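Local coordinates for amino acid ABC transporter, binding protein (Thermus thermophilus, PDB 3VV5) that binds the lysine analogue L-thialysine as the periplasmic substrate-binding protein of an amino acid ABC transporter, at residues 125-130 with 186-191; 145-150 with 169-174; 150-155 with 213-218. One frame throughout, in Å; residues are numbered along the deposited sequence.

Contact 1 (125-130 with 186-191)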
loop_
_atom_site.group_PDB
_atom_site.type_symbol
_atom_site.label_atom_id
_atom_site.label_comp_id
_atom_site.label_asym_id
_atom_site.label_seq_id
_atom_site.Cartn_x
_atom_site.Cartn_y
_atom_site.Cartn_z
ATOM N N VAL A 125 9.114 -8.655 -0.270
ATOM C CA VAL A 125 9.907 -9.664 -0.980
ATOM C C VAL A 125 11.162 -9.082 -1.632
ATOM O O VAL A 125 11.203 -7.923 -2.063
ATOM C CB VAL A 125 9.087 -10.457 -2.079
ATOM C CG1 VAL A 125 8.083 -11.424 -1.451
ATOM C CG2 VAL A 125 8.389 -9.503 -3.069
ATOM N N ILE A 126 12.186 -9.922 -1.706
ATOM C CA ILE A 126 13.399 -9.588 -2.417
ATOM C C ILE A 126 13.124 -9.871 -3.874
ATOM O O ILE A 126 12.650 -10.945 -4.215
ATOM C CB ILE A 126 14.584 -10.453 -1.920
ATOM C CG1 ILE A 126 15.095 -9.900 -0.590
ATOM C CG2 ILE A 126 15.714 -10.535 -2.981
ATOM C CD1 ILE A 126 16.101 -10.782 0.110
ATOM N N VAL A 127 13.371 -8.893 -4.737
ATOM C CA VAL A 127 13.374 -9.183 -6.165
ATOM C C VAL A 127 14.653 -8.698 -6.835
ATOM O O VAL A 127 15.115 -7.572 -6.614
ATOM C CB VAL A 127 12.000 -8.863 -6.912
ATOM C CG1 VAL A 127 10.994 -8.059 -6.044
ATOM C CG2 VAL A 127 12.169 -8.346 -8.310
ATOM N N SER A 128 15.240 -9.590 -7.625
ATOM C CA SER A 128 16.507 -9.288 -8.282
ATOM C C SER A 128 16.433 -9.670 -9.742
ATOM O O SER A 128 15.415 -10.177 -10.213
ATOM C CB SER A 128 17.664 -10.060 -7.611
ATOM O OG SER A 128 17.692 -9.852 -6.202
ATOM N N ARG A 129 17.520 -9.427 -10.463
ATOM C CA ARG A 129 17.632 -9.969 -11.808
ATOM C C ARG A 129 17.906 -11.461 -11.632
ATOM O O ARG A 129 18.343 -11.880 -10.560
ATOM C CB ARG A 129 18.729 -9.245 -12.618
ATOM C CG ARG A 129 18.425 -7.749 -12.853
ATOM C CD ARG A 129 19.507 -7.027 -13.678
ATOM N NE ARG A 129 20.796 -6.987 -12.987
ATOM C CZ ARG A 129 21.080 -6.188 -11.956
ATOM N NH1 ARG A 129 20.173 -5.341 -11.470
ATOM N NH2 ARG A 129 22.279 -6.228 -11.404
ATOM N N LYS A 130 17.623 -12.270 -12.647
ATOM C CA LYS A 130 17.939 -13.698 -12.557
ATOM C C LYS A 130 19.428 -13.906 -12.260
ATOM O O LYS A 130 20.281 -13.236 -12.843
ATOM C CB LYS A 130 17.472 -14.415 -13.819
ATOM C CG LYS A 130 16.082 -14.993 -13.636
ATOM C CD LYS A 130 15.335 -15.129 -14.925
ATOM C CE LYS A 130 14.117 -15.996 -14.723
ATOM N NZ LYS A 130 13.222 -15.477 -13.642
ATOM N N TRP A 186 15.490 -5.083 -5.404
ATOM C CA TRP A 186 14.369 -4.208 -5.085
ATOM C C TRP A 186 13.541 -4.914 -4.020
ATOM O O TRP A 186 13.217 -6.095 -4.184
ATOM C CB TRP A 186 13.559 -4.022 -6.382
ATOM C CG TRP A 186 12.235 -3.316 -6.298
ATOM C CD1 TRP A 186 11.892 -2.243 -5.512
ATOM C CD2 TRP A 186 11.083 -3.617 -7.097
ATOM N NE1 TRP A 186 10.582 -1.854 -5.796
ATOM C CE2 TRP A 186 10.071 -2.690 -6.755
ATOM C CE3 TRP A 186 10.816 -4.587 -8.080
ATOM C CZ2 TRP A 186 8.799 -2.714 -7.355
ATOM C CZ3 TRP A 186 9.552 -4.617 -8.665
ATOM C CH2 TRP A 186 8.563 -3.679 -8.306
ATOM N N ILE A 187 13.259 -4.242 -2.898
ATOM C CA ILE A 187 12.424 -4.846 -1.874
ATOM C C ILE A 187 11.076 -4.174 -1.951
ATOM O O ILE A 187 10.977 -2.949 -1.828
ATOM C CB ILE A 187 13.009 -4.760 -0.441
ATOM C CG1 ILE A 187 14.326 -5.555 -0.341
ATOM C CG2 ILE A 187 12.004 -5.339 0.569
ATOM C CD1 ILE A 187 14.920 -5.573 1.069
ATOM N N THR A 188 10.034 -4.975 -2.177
ATOM C CA THR A 188 8.711 -4.413 -2.393
ATOM C C THR A 188 7.658 -5.415 -1.976
ATOM O O THR A 188 7.978 -6.483 -1.470
ATOM C CB THR A 188 8.527 -4.008 -3.898
ATOM O OG1 THR A 188 7.337 -3.228 -4.071
ATOM C CG2 THR A 188 8.476 -5.234 -4.787
ATOM N N ASP A 189 6.400 -5.075 -2.247
ATOM C CA ASP A 189 5.258 -5.925 -1.936
ATOM C C ASP A 189 5.169 -7.120 -2.875
ATOM O O ASP A 189 5.354 -6.972 -4.088
ATOM C CB ASP A 189 3.992 -5.080 -2.030
ATOM C CG ASP A 189 2.749 -5.873 -1.780
ATOM O OD1 ASP A 189 2.269 -5.905 -0.609
ATOM O OD2 ASP A 189 2.246 -6.453 -2.764
ATOM N N ARG A 190 4.807 -8.290 -2.327
ATOM C CA ARG A 190 4.782 -9.529 -3.108
ATOM C C ARG A 190 3.798 -9.499 -4.279
ATOM O O ARG A 190 4.092 -10.012 -5.357
ATOM C CB ARG A 190 4.503 -10.743 -2.197
ATOM C CG ARG A 190 3.167 -10.674 -1.433
ATOM C CD ARG A 190 2.952 -11.885 -0.516
ATOM N NE ARG A 190 2.794 -13.112 -1.299
ATOM C CZ ARG A 190 2.990 -14.344 -0.828
ATOM N NH1 ARG A 190 3.358 -14.534 0.439
ATOM N NH2 ARG A 190 2.821 -15.387 -1.629
ATOM N N PHE A 191 2.630 -8.899 -4.064
ATOM C CA PHE A 191 1.644 -8.765 -5.146
ATOM C C PHE A 191 2.067 -7.728 -6.179
ATOM O O PHE A 191 1.796 -7.892 -7.364
ATOM C CB PHE A 191 0.266 -8.401 -4.582
ATOM C CG PHE A 191 -0.298 -9.441 -3.655
ATOM C CD1 PHE A 191 -0.813 -10.638 -4.165
ATOM C CD2 PHE A 191 -0.314 -9.228 -2.278
ATOM C CE1 PHE A 191 -1.329 -11.617 -3.320
ATOM C CE2 PHE A 191 -0.826 -10.201 -1.413
ATOM C CZ PHE A 191 -1.332 -11.398 -1.938
#
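Val125, Ile126 and Val127 pair with Thr188, Ile187 and Trp186 in an antiparallel strand contact within the central sheet of one lobe of this family 3 solute-binding protein. Four backbone hydrogen bonds carry the pairing. Val125 and Thr188 form one hydrogen-bonded pair, with Val125 N to Thr188 O at 2.7 Å, and Val127 and Trp186 form the next, where Trp186 N reaches Val127 O at 2.8 Å in a nearly straight bond (174°). Between them Ile126 and Ile187 make the non-hydrogen-bonded pair, and the CA-H of Ile187 points at Val125 O. The strands are twisted, their directions 133° apart.

Side chains alternate between the two faces of the sheet. On the face of Val125, Val127, Trp186 and Thr188, the indole of Trp186 extends anti to its own backbone N (chi1 172°), which lays it alongside Val127, with CE3 4.0 Å from Val127 CG2. Thr188 CG2 sits over the centre of the indole, 3.5 Å above its plane, and also touches Val127 CG1. Val125 reaches past the strand end: its CG1 meets Arg190 CB at 3.7 Å, where the chain has already turned into a helix. Asp189 is the N-cap of that helix; its OD2 takes a weak bond from Phe191 N, while OD1 is hydrogen-bonded to Thr122 OG1. On the other face Ile126 and Ile187 touch loosely through their CG1 atoms.

The polar ends of Trp186 and Thr188 both turn to the carboxylate of Asp171, beside helix 171-180, whose Leu178 packs on Val127 and Trp186. Ala193 of helix 190-200 covers Val125, Val127 and Thr188, while strand 206-222 runs along the far side of strand 120-129, and strand 143-147 flanks strand 185-189.

Contact 2 (145-150 with 169-174). With SLZ (L-thialysine), chain C.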
loop_
_atom_site.group_PDB
_atom_site.type_symbol
_atom_site.label_atom_id
_atom_site.label_comp_id
_atom_site.label_asym_id
_atom_site.label_seq_id
_atom_site.Cartn_x
_atom_site.Cartn_y
_atom_site.Cartn_z
ATOM N N GLY A 145 17.447 -1.196 -3.531
ATOM C CA GLY A 145 16.525 -0.079 -3.805
ATOM C C GLY A 145 15.177 -0.255 -3.107
ATOM O O GLY A 145 14.556 -1.318 -3.222
ATOM N N VAL A 146 14.736 0.790 -2.396
ATOM C CA VAL A 146 13.410 0.836 -1.712
ATOM C C VAL A 146 12.735 2.200 -1.826
ATOM O O VAL A 146 13.404 3.246 -1.898
ATOM C CB VAL A 146 13.537 0.547 -0.201
ATOM C CG1 VAL A 146 13.898 -0.889 0.036
ATOM C CG2 VAL A 146 14.584 1.460 0.412
ATOM N N GLN A 147 11.405 2.195 -1.798
ATOM C CA GLN A 147 10.645 3.428 -1.668
ATOM C C GLN A 147 10.843 4.064 -0.287
ATOM O O GLN A 147 10.829 3.361 0.725
ATOM C CB GLN A 147 9.148 3.174 -1.896
ATOM C CG GLN A 147 8.399 4.471 -2.018
ATOM C CD GLN A 147 6.930 4.322 -2.294
ATOM O OE1 GLN A 147 6.364 3.222 -2.229
ATOM N NE2 GLN A 147 6.284 5.449 -2.595
ATOM N N VAL A 148 11.001 5.392 -0.252
ATOM C CA VAL A 148 11.153 6.117 1.009
ATOM C C VAL A 148 9.903 5.994 1.885
ATOM O O VAL A 148 8.768 5.928 1.383
ATOM C CB VAL A 148 11.508 7.629 0.796
ATOM C CG1 VAL A 148 10.361 8.376 0.103
ATOM C CG2 VAL A 148 11.900 8.295 2.130
ATOM N N GLY A 149 10.131 5.924 3.192
ATOM C CA GLY A 149 9.057 5.960 4.172
ATOM C C GLY A 149 8.286 4.658 4.258
ATOM O O GLY A 149 7.206 4.626 4.817
ATOM N N THR A 150 8.842 3.585 3.704
ATOM C CA THR A 150 8.145 2.303 3.689
ATOM C C THR A 150 8.713 1.281 4.681
ATOM O O THR A 150 9.851 1.395 5.182
ATOM C CB THR A 150 8.129 1.653 2.280
ATOM O OG1 THR A 150 9.477 1.357 1.866
ATOM C CG2 THR A 150 7.439 2.549 1.241
ATOM N N GLN A 169 11.364 8.035 -4.417
ATOM C CA GLN A 169 10.080 8.654 -4.102
ATOM C C GLN A 169 8.937 7.710 -4.450
ATOM O O GLN A 169 7.969 7.604 -3.707
ATOM C CB GLN A 169 9.900 9.974 -4.848
ATOM C CG GLN A 169 8.598 10.695 -4.461
ATOM C CD GLN A 169 8.638 12.186 -4.701
ATOM O OE1 GLN A 169 9.375 12.671 -5.563
ATOM N NE2 GLN A 169 7.833 12.927 -3.941
ATOM N N ARG A 170 9.061 7.037 -5.586
ATOM C CA ARG A 170 8.028 6.144 -6.062
ATOM C C ARG A 170 8.610 4.763 -6.304
ATOM O O ARG A 170 9.676 4.602 -6.917
ATOM C CB ARG A 170 7.337 6.694 -7.327
ATOM C CG ARG A 170 6.533 7.990 -7.077
ATOM C CD ARG A 170 6.019 8.635 -8.375
ATOM N NE ARG A 170 7.100 9.262 -9.132
ATOM C CZ ARG A 170 7.573 10.488 -8.912
ATOM N NH1 ARG A 170 8.576 10.950 -9.652
ATOM N NH2 ARG A 170 7.055 11.248 -7.948
ATOM N N ASP A 171 7.869 3.765 -5.835
ATOM C CA ASP A 171 8.301 2.383 -5.940
ATOM C C ASP A 171 8.653 1.948 -7.380
ATOM O O ASP A 171 9.657 1.235 -7.566
ATOM C CB ASP A 171 7.259 1.469 -5.289
ATOM C CG ASP A 171 7.795 0.081 -4.999
ATOM O OD1 ASP A 171 8.905 -0.053 -4.446
ATOM O OD2 ASP A 171 7.085 -0.872 -5.307
ATOM N N PRO A 172 7.865 2.379 -8.402
ATOM C CA PRO A 172 8.223 1.962 -9.769
ATOM C C PRO A 172 9.591 2.458 -10.244
ATOM O O PRO A 172 10.176 1.884 -11.170
ATOM C CB PRO A 172 7.115 2.592 -10.625
ATOM C CG PRO A 172 5.940 2.661 -9.685
ATOM C CD PRO A 172 6.569 3.088 -8.392
ATOM N N ASP A 173 10.091 3.520 -9.632
ATOM C CA ASP A 173 11.394 4.042 -10.018
ATOM C C ASP A 173 12.499 3.112 -9.518
ATOM O O ASP A 173 13.549 2.995 -10.162
ATOM C CB ASP A 173 11.576 5.488 -9.528
ATOM C CG ASP A 173 10.651 6.462 -10.245
ATOM O OD1 ASP A 173 10.301 6.186 -11.410
ATOM O OD2 ASP A 173 10.281 7.494 -9.646
ATOM N N ALA A 174 12.246 2.409 -8.408
ATOM C CA ALA A 174 13.187 1.358 -7.957
ATOM C C ALA A 174 13.234 0.184 -8.933
ATOM O O ALA A 174 14.318 -0.328 -9.235
ATOM C CB ALA A 174 12.881 0.887 -6.531
HETATM N N SLZ C . 3.410 -1.641 2.323
HETATM C CA SLZ C . 4.146 -0.366 2.168
HETATM C CB SLZ C . 3.268 0.691 1.446
HETATM S SG SLZ C . 3.622 1.138 -0.291
HETATM C CD SLZ C . 2.243 2.326 -0.472
HETATM C CE SLZ C . 2.174 3.143 -1.766
HETATM N NZ SLZ C . 0.767 3.496 -2.015
HETATM C C SLZ C . 4.361 0.142 3.591
HETATM O O SLZ C . 5.318 0.904 3.800
HETATM O OXT SLZ C . 3.546 -0.248 4.459
HETATM O O HOH W 1 10.070 -0.391 -2.180
HETATM O O HOH W 2 7.256 7.690 -0.576
#
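Gln169 O is gripped by two donors: the side-chain amide of Gln147, with NE2 at 3.0 Å, and a water that also donates to Val148 O. The NE2 bond is bent, arriving 28° out of the carbonyl plane. Gln147 gets there by running straight out from the strand, CG anti to the backbone N (chi1 -169°) and the chain extended beyond it. The Gln147 and Asp171 side chains cross at about a right angle, Gln147 OE1 lying 3.6 Å from Asp171 CB, but their flat ends are nearly parallel, 16° apart. A second water accepts from Gln147 N and donates to Asp171 OD1 at 2.6 Å; Thr188 and Trp186 also hold that carboxylate. The contact joins the carboxy-terminal end of strand 143-147 to the chain entering helix 171-180, which follows the parallel strand 164-168, as in an alpha/beta lobe of a periplasmic binding protein. Ala174 CB packs against the backbone of Gly145, 4.3 Å from its C atom. Gln147 NE2 also bonds Glu43, like Gln147 and Thr150 part of the L-thialysine pocket; an alanine here would probably leave Glu43 and Gln169 O each short of a partner and open a gap beside Asp171. A type II turn leads from Gln147 to Thr150, whose OG1 donates back to Gln147 O at 2.7 Å and whose CA lies 3.2 Å from the ligand O.

Contact 3 (150-155 with 213-218). With SLZ (L-thialysine), chain C.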
loop_
_atom_site.group_PDB
_atom_site.type_symbol
_atom_site.label_atom_id
_atom_site.label_comp_id
_atom_site.label_asym_id
_atom_site.label_seq_id
_atom_site.Cartn_x
_atom_site.Cartn_y
_atom_site.Cartn_z
ATOM N N THR A 150 8.842 3.585 3.704
ATOM C CA THR A 150 8.145 2.303 3.689
ATOM C C THR A 150 8.713 1.281 4.681
ATOM O O THR A 150 9.851 1.395 5.182
ATOM C CB THR A 150 8.129 1.653 2.280
ATOM O OG1 THR A 150 9.477 1.357 1.866
ATOM C CG2 THR A 150 7.439 2.549 1.241
ATOM N N THR A 151 7.915 0.261 4.949
ATOM C CA THR A 151 8.355 -0.891 5.713
ATOM C C THR A 151 9.469 -1.655 4.976
ATOM O O THR A 151 10.233 -2.367 5.600
ATOM C CB THR A 151 7.163 -1.807 6.036
ATOM O OG1 THR A 151 6.540 -2.196 4.811
ATOM C CG2 THR A 151 6.116 -1.024 6.829
ATOM N N TYR A 152 9.554 -1.504 3.658
ATOM C CA TYR A 152 10.659 -2.098 2.874
ATOM C C TYR A 152 11.976 -1.425 3.224
ATOM O O TYR A 152 12.977 -2.106 3.451
ATOM C CB TYR A 152 10.380 -2.028 1.362
ATOM C CG TYR A 152 8.957 -2.397 1.035
ATOM C CD1 TYR A 152 8.417 -3.601 1.473
ATOM C CD2 TYR A 152 8.132 -1.519 0.324
ATOM C CE1 TYR A 152 7.077 -3.950 1.205
ATOM C CE2 TYR A 152 6.793 -1.850 0.056
ATOM C CZ TYR A 152 6.280 -3.064 0.494
ATOM O OH TYR A 152 4.957 -3.385 0.240
ATOM N N MET A 153 11.959 -0.094 3.276
ATOM C CA MET A 153 13.097 0.681 3.760
ATOM C C MET A 153 13.501 0.263 5.181
ATOM O O MET A 153 14.665 -0.016 5.432
ATOM C CB MET A 153 12.775 2.179 3.724
ATOM C CG MET A 153 13.929 3.083 4.151
ATOM S SD MET A 153 13.574 4.806 3.845
ATOM C CE MET A 153 12.602 5.253 5.272
ATOM N N GLU A 154 12.538 0.220 6.096
ATOM C CA GLU A 154 12.803 -0.173 7.487
ATOM C C GLU A 154 13.471 -1.552 7.543
ATOM O O GLU A 154 14.471 -1.739 8.248
ATOM C CB GLU A 154 11.497 -0.139 8.297
ATOM C CG GLU A 154 11.548 -0.805 9.678
ATOM C CD GLU A 154 10.165 -0.957 10.309
ATOM O OE1 GLU A 154 9.906 -2.032 10.892
ATOM O OE2 GLU A 154 9.337 -0.016 10.204
ATOM N N ALA A 155 12.950 -2.493 6.758
ATOM C CA ALA A 155 13.505 -3.842 6.703
ATOM C C ALA A 155 14.917 -3.878 6.134
ATOM O O ALA A 155 15.767 -4.595 6.665
ATOM C CB ALA A 155 12.605 -4.767 5.911
ATOM N N PHE A 213 9.426 -10.305 5.234
ATOM C CA PHE A 213 8.508 -10.082 6.354
ATOM C C PHE A 213 7.064 -10.102 5.859
ATOM O O PHE A 213 6.786 -9.877 4.668
ATOM C CB PHE A 213 8.776 -8.761 7.096
ATOM C CG PHE A 213 8.528 -7.534 6.270
ATOM C CD1 PHE A 213 9.538 -7.020 5.462
ATOM C CD2 PHE A 213 7.286 -6.901 6.286
ATOM C CE1 PHE A 213 9.326 -5.889 4.690
ATOM C CE2 PHE A 213 7.058 -5.769 5.503
ATOM C CZ PHE A 213 8.078 -5.260 4.707
ATOM N N GLN A 214 6.160 -10.353 6.794
ATOM C CA GLN A 214 4.740 -10.308 6.527
ATOM C C GLN A 214 4.158 -9.086 7.243
ATOM O O GLN A 214 4.718 -8.623 8.244
ATOM C CB GLN A 214 4.074 -11.595 7.009
ATOM C CG GLN A 214 4.557 -12.850 6.276
ATOM C CD GLN A 214 3.704 -14.058 6.572
ATOM O OE1 GLN A 214 3.727 -14.607 7.688
ATOM N NE2 GLN A 214 2.933 -14.491 5.571
ATOM N N GLU A 215 3.065 -8.548 6.697
ATOM C CA GLU A 215 2.380 -7.419 7.307
ATOM C C GLU A 215 0.883 -7.428 7.047
ATOM O O GLU A 215 0.412 -7.974 6.054
ATOM C CB GLU A 215 2.998 -6.073 6.881
ATOM C CG GLU A 215 2.923 -5.748 5.399
ATOM C CD GLU A 215 3.684 -4.456 5.054
ATOM O OE1 GLU A 215 4.265 -3.848 5.973
ATOM O OE2 GLU A 215 3.699 -4.054 3.871
ATOM N N ARG A 216 0.167 -6.830 7.982
ATOM C CA ARG A 216 -1.258 -6.527 7.876
ATOM C C ARG A 216 -1.373 -5.071 7.412
ATOM O O ARG A 216 -0.751 -4.185 7.996
ATOM C CB ARG A 216 -1.933 -6.720 9.245
ATOM C CG ARG A 216 -1.892 -8.154 9.790
ATOM C CD ARG A 216 -2.532 -8.276 11.202
ATOM N NE ARG A 216 -1.937 -7.357 12.186
ATOM C CZ ARG A 216 -2.590 -6.387 12.836
ATOM N NH1 ARG A 216 -1.943 -5.608 13.701
ATOM N NH2 ARG A 216 -3.888 -6.187 12.642
ATOM N N VAL A 217 -2.146 -4.839 6.357
ATOM C CA VAL A 217 -2.268 -3.530 5.724
ATOM C C VAL A 217 -3.654 -2.995 6.024
ATOM O O VAL A 217 -4.632 -3.744 5.935
ATOM C CB VAL A 217 -2.052 -3.606 4.187
ATOM C CG1 VAL A 217 -2.373 -2.261 3.540
ATOM C CG2 VAL A 217 -0.603 -4.003 3.874
ATOM N N ALA A 218 -3.732 -1.720 6.387
ATOM C CA ALA A 218 -4.986 -1.132 6.875
ATOM C C ALA A 218 -5.174 0.304 6.428
ATOM O O ALA A 218 -4.216 0.973 6.016
ATOM C CB ALA A 218 -5.056 -1.188 8.403
HETATM N N SLZ C . 3.410 -1.641 2.323
HETATM C CA SLZ C . 4.146 -0.366 2.168
HETATM C CB SLZ C . 3.268 0.691 1.446
HETATM S SG SLZ C . 3.622 1.138 -0.291
HETATM C CD SLZ C . 2.243 2.326 -0.472
HETATM C CE SLZ C . 2.174 3.143 -1.766
HETATM N NZ SLZ C . 0.767 3.496 -2.015
HETATM C C SLZ C . 4.361 0.142 3.591
HETATM O O SLZ C . 5.318 0.904 3.800
HETATM O OXT SLZ C . 3.546 -0.248 4.459
HETATM O O HOH W 3 4.160 -5.550 1.405
#
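Thr151 OG1 (chi1 57°) and Glu215 CG (chi1 63°) both stand between the backbone N and the carbonyl carbon, which swings hydroxyl and carboxylate together across the gap between helix 151-158 and strand 206-222. Thr151 OG1 donates to Glu215 OE1 at 3.0 Å, meeting the oxygen on its syn side, 23° out of the carboxylate plane. The Glu215 chain is extended beyond CG, which carries its second oxygen on to the ligand: OE2 accepts from the amino N of L-thialysine at 2.9 Å. That same N donates to Tyr152 OH at 3.1 Å, and a water lies between Tyr152 OH and Glu215 OE2, in the plane of the tyrosine ring at its edge.

Beside these polar groups, Phe213 reaches from the strand with its ring pointed at the helix. Its rim meets Thr151 OG1 and Tyr152 CD1, the latter 3.7 Å from CZ, while Ala155 CB lies obliquely to the ring, 3.7 Å from CE1.

Thr151 also gives its backbone N-H, at the first turn of the helix, to the ligand carboxylate O at 2.9 Å. Arg109 and Gly104 are further hydrogen-bonding partners of the ligand. Its amino group thus faces a carboxylate and a phenol oxygen, and the helix amino terminus would probably only add to what the arginine contributes toward balancing its negative charge.

Contacts 1 and 3 are buried, whereas contact 2 is only partly so, where Gln169 and Arg170 are exposed. Contact 1 is backbone pairing within the sheet; contact 2 joins a strand end to a helix through a side-chain amide and waters; contact 3 sets a helix against a strand, with a polar layer around the ligand and an aromatic patch beside it. Strands 143-147 and 185-189 are neighbours, so contacts 1 and 2 meet directly, with Asp171 of contact 2 as the polar joint between them. Contacts 2 and 3 share Thr150, and both line the L-thialysine pocket. Tyr152 of contact 3 packs on 187-189 of contact 1.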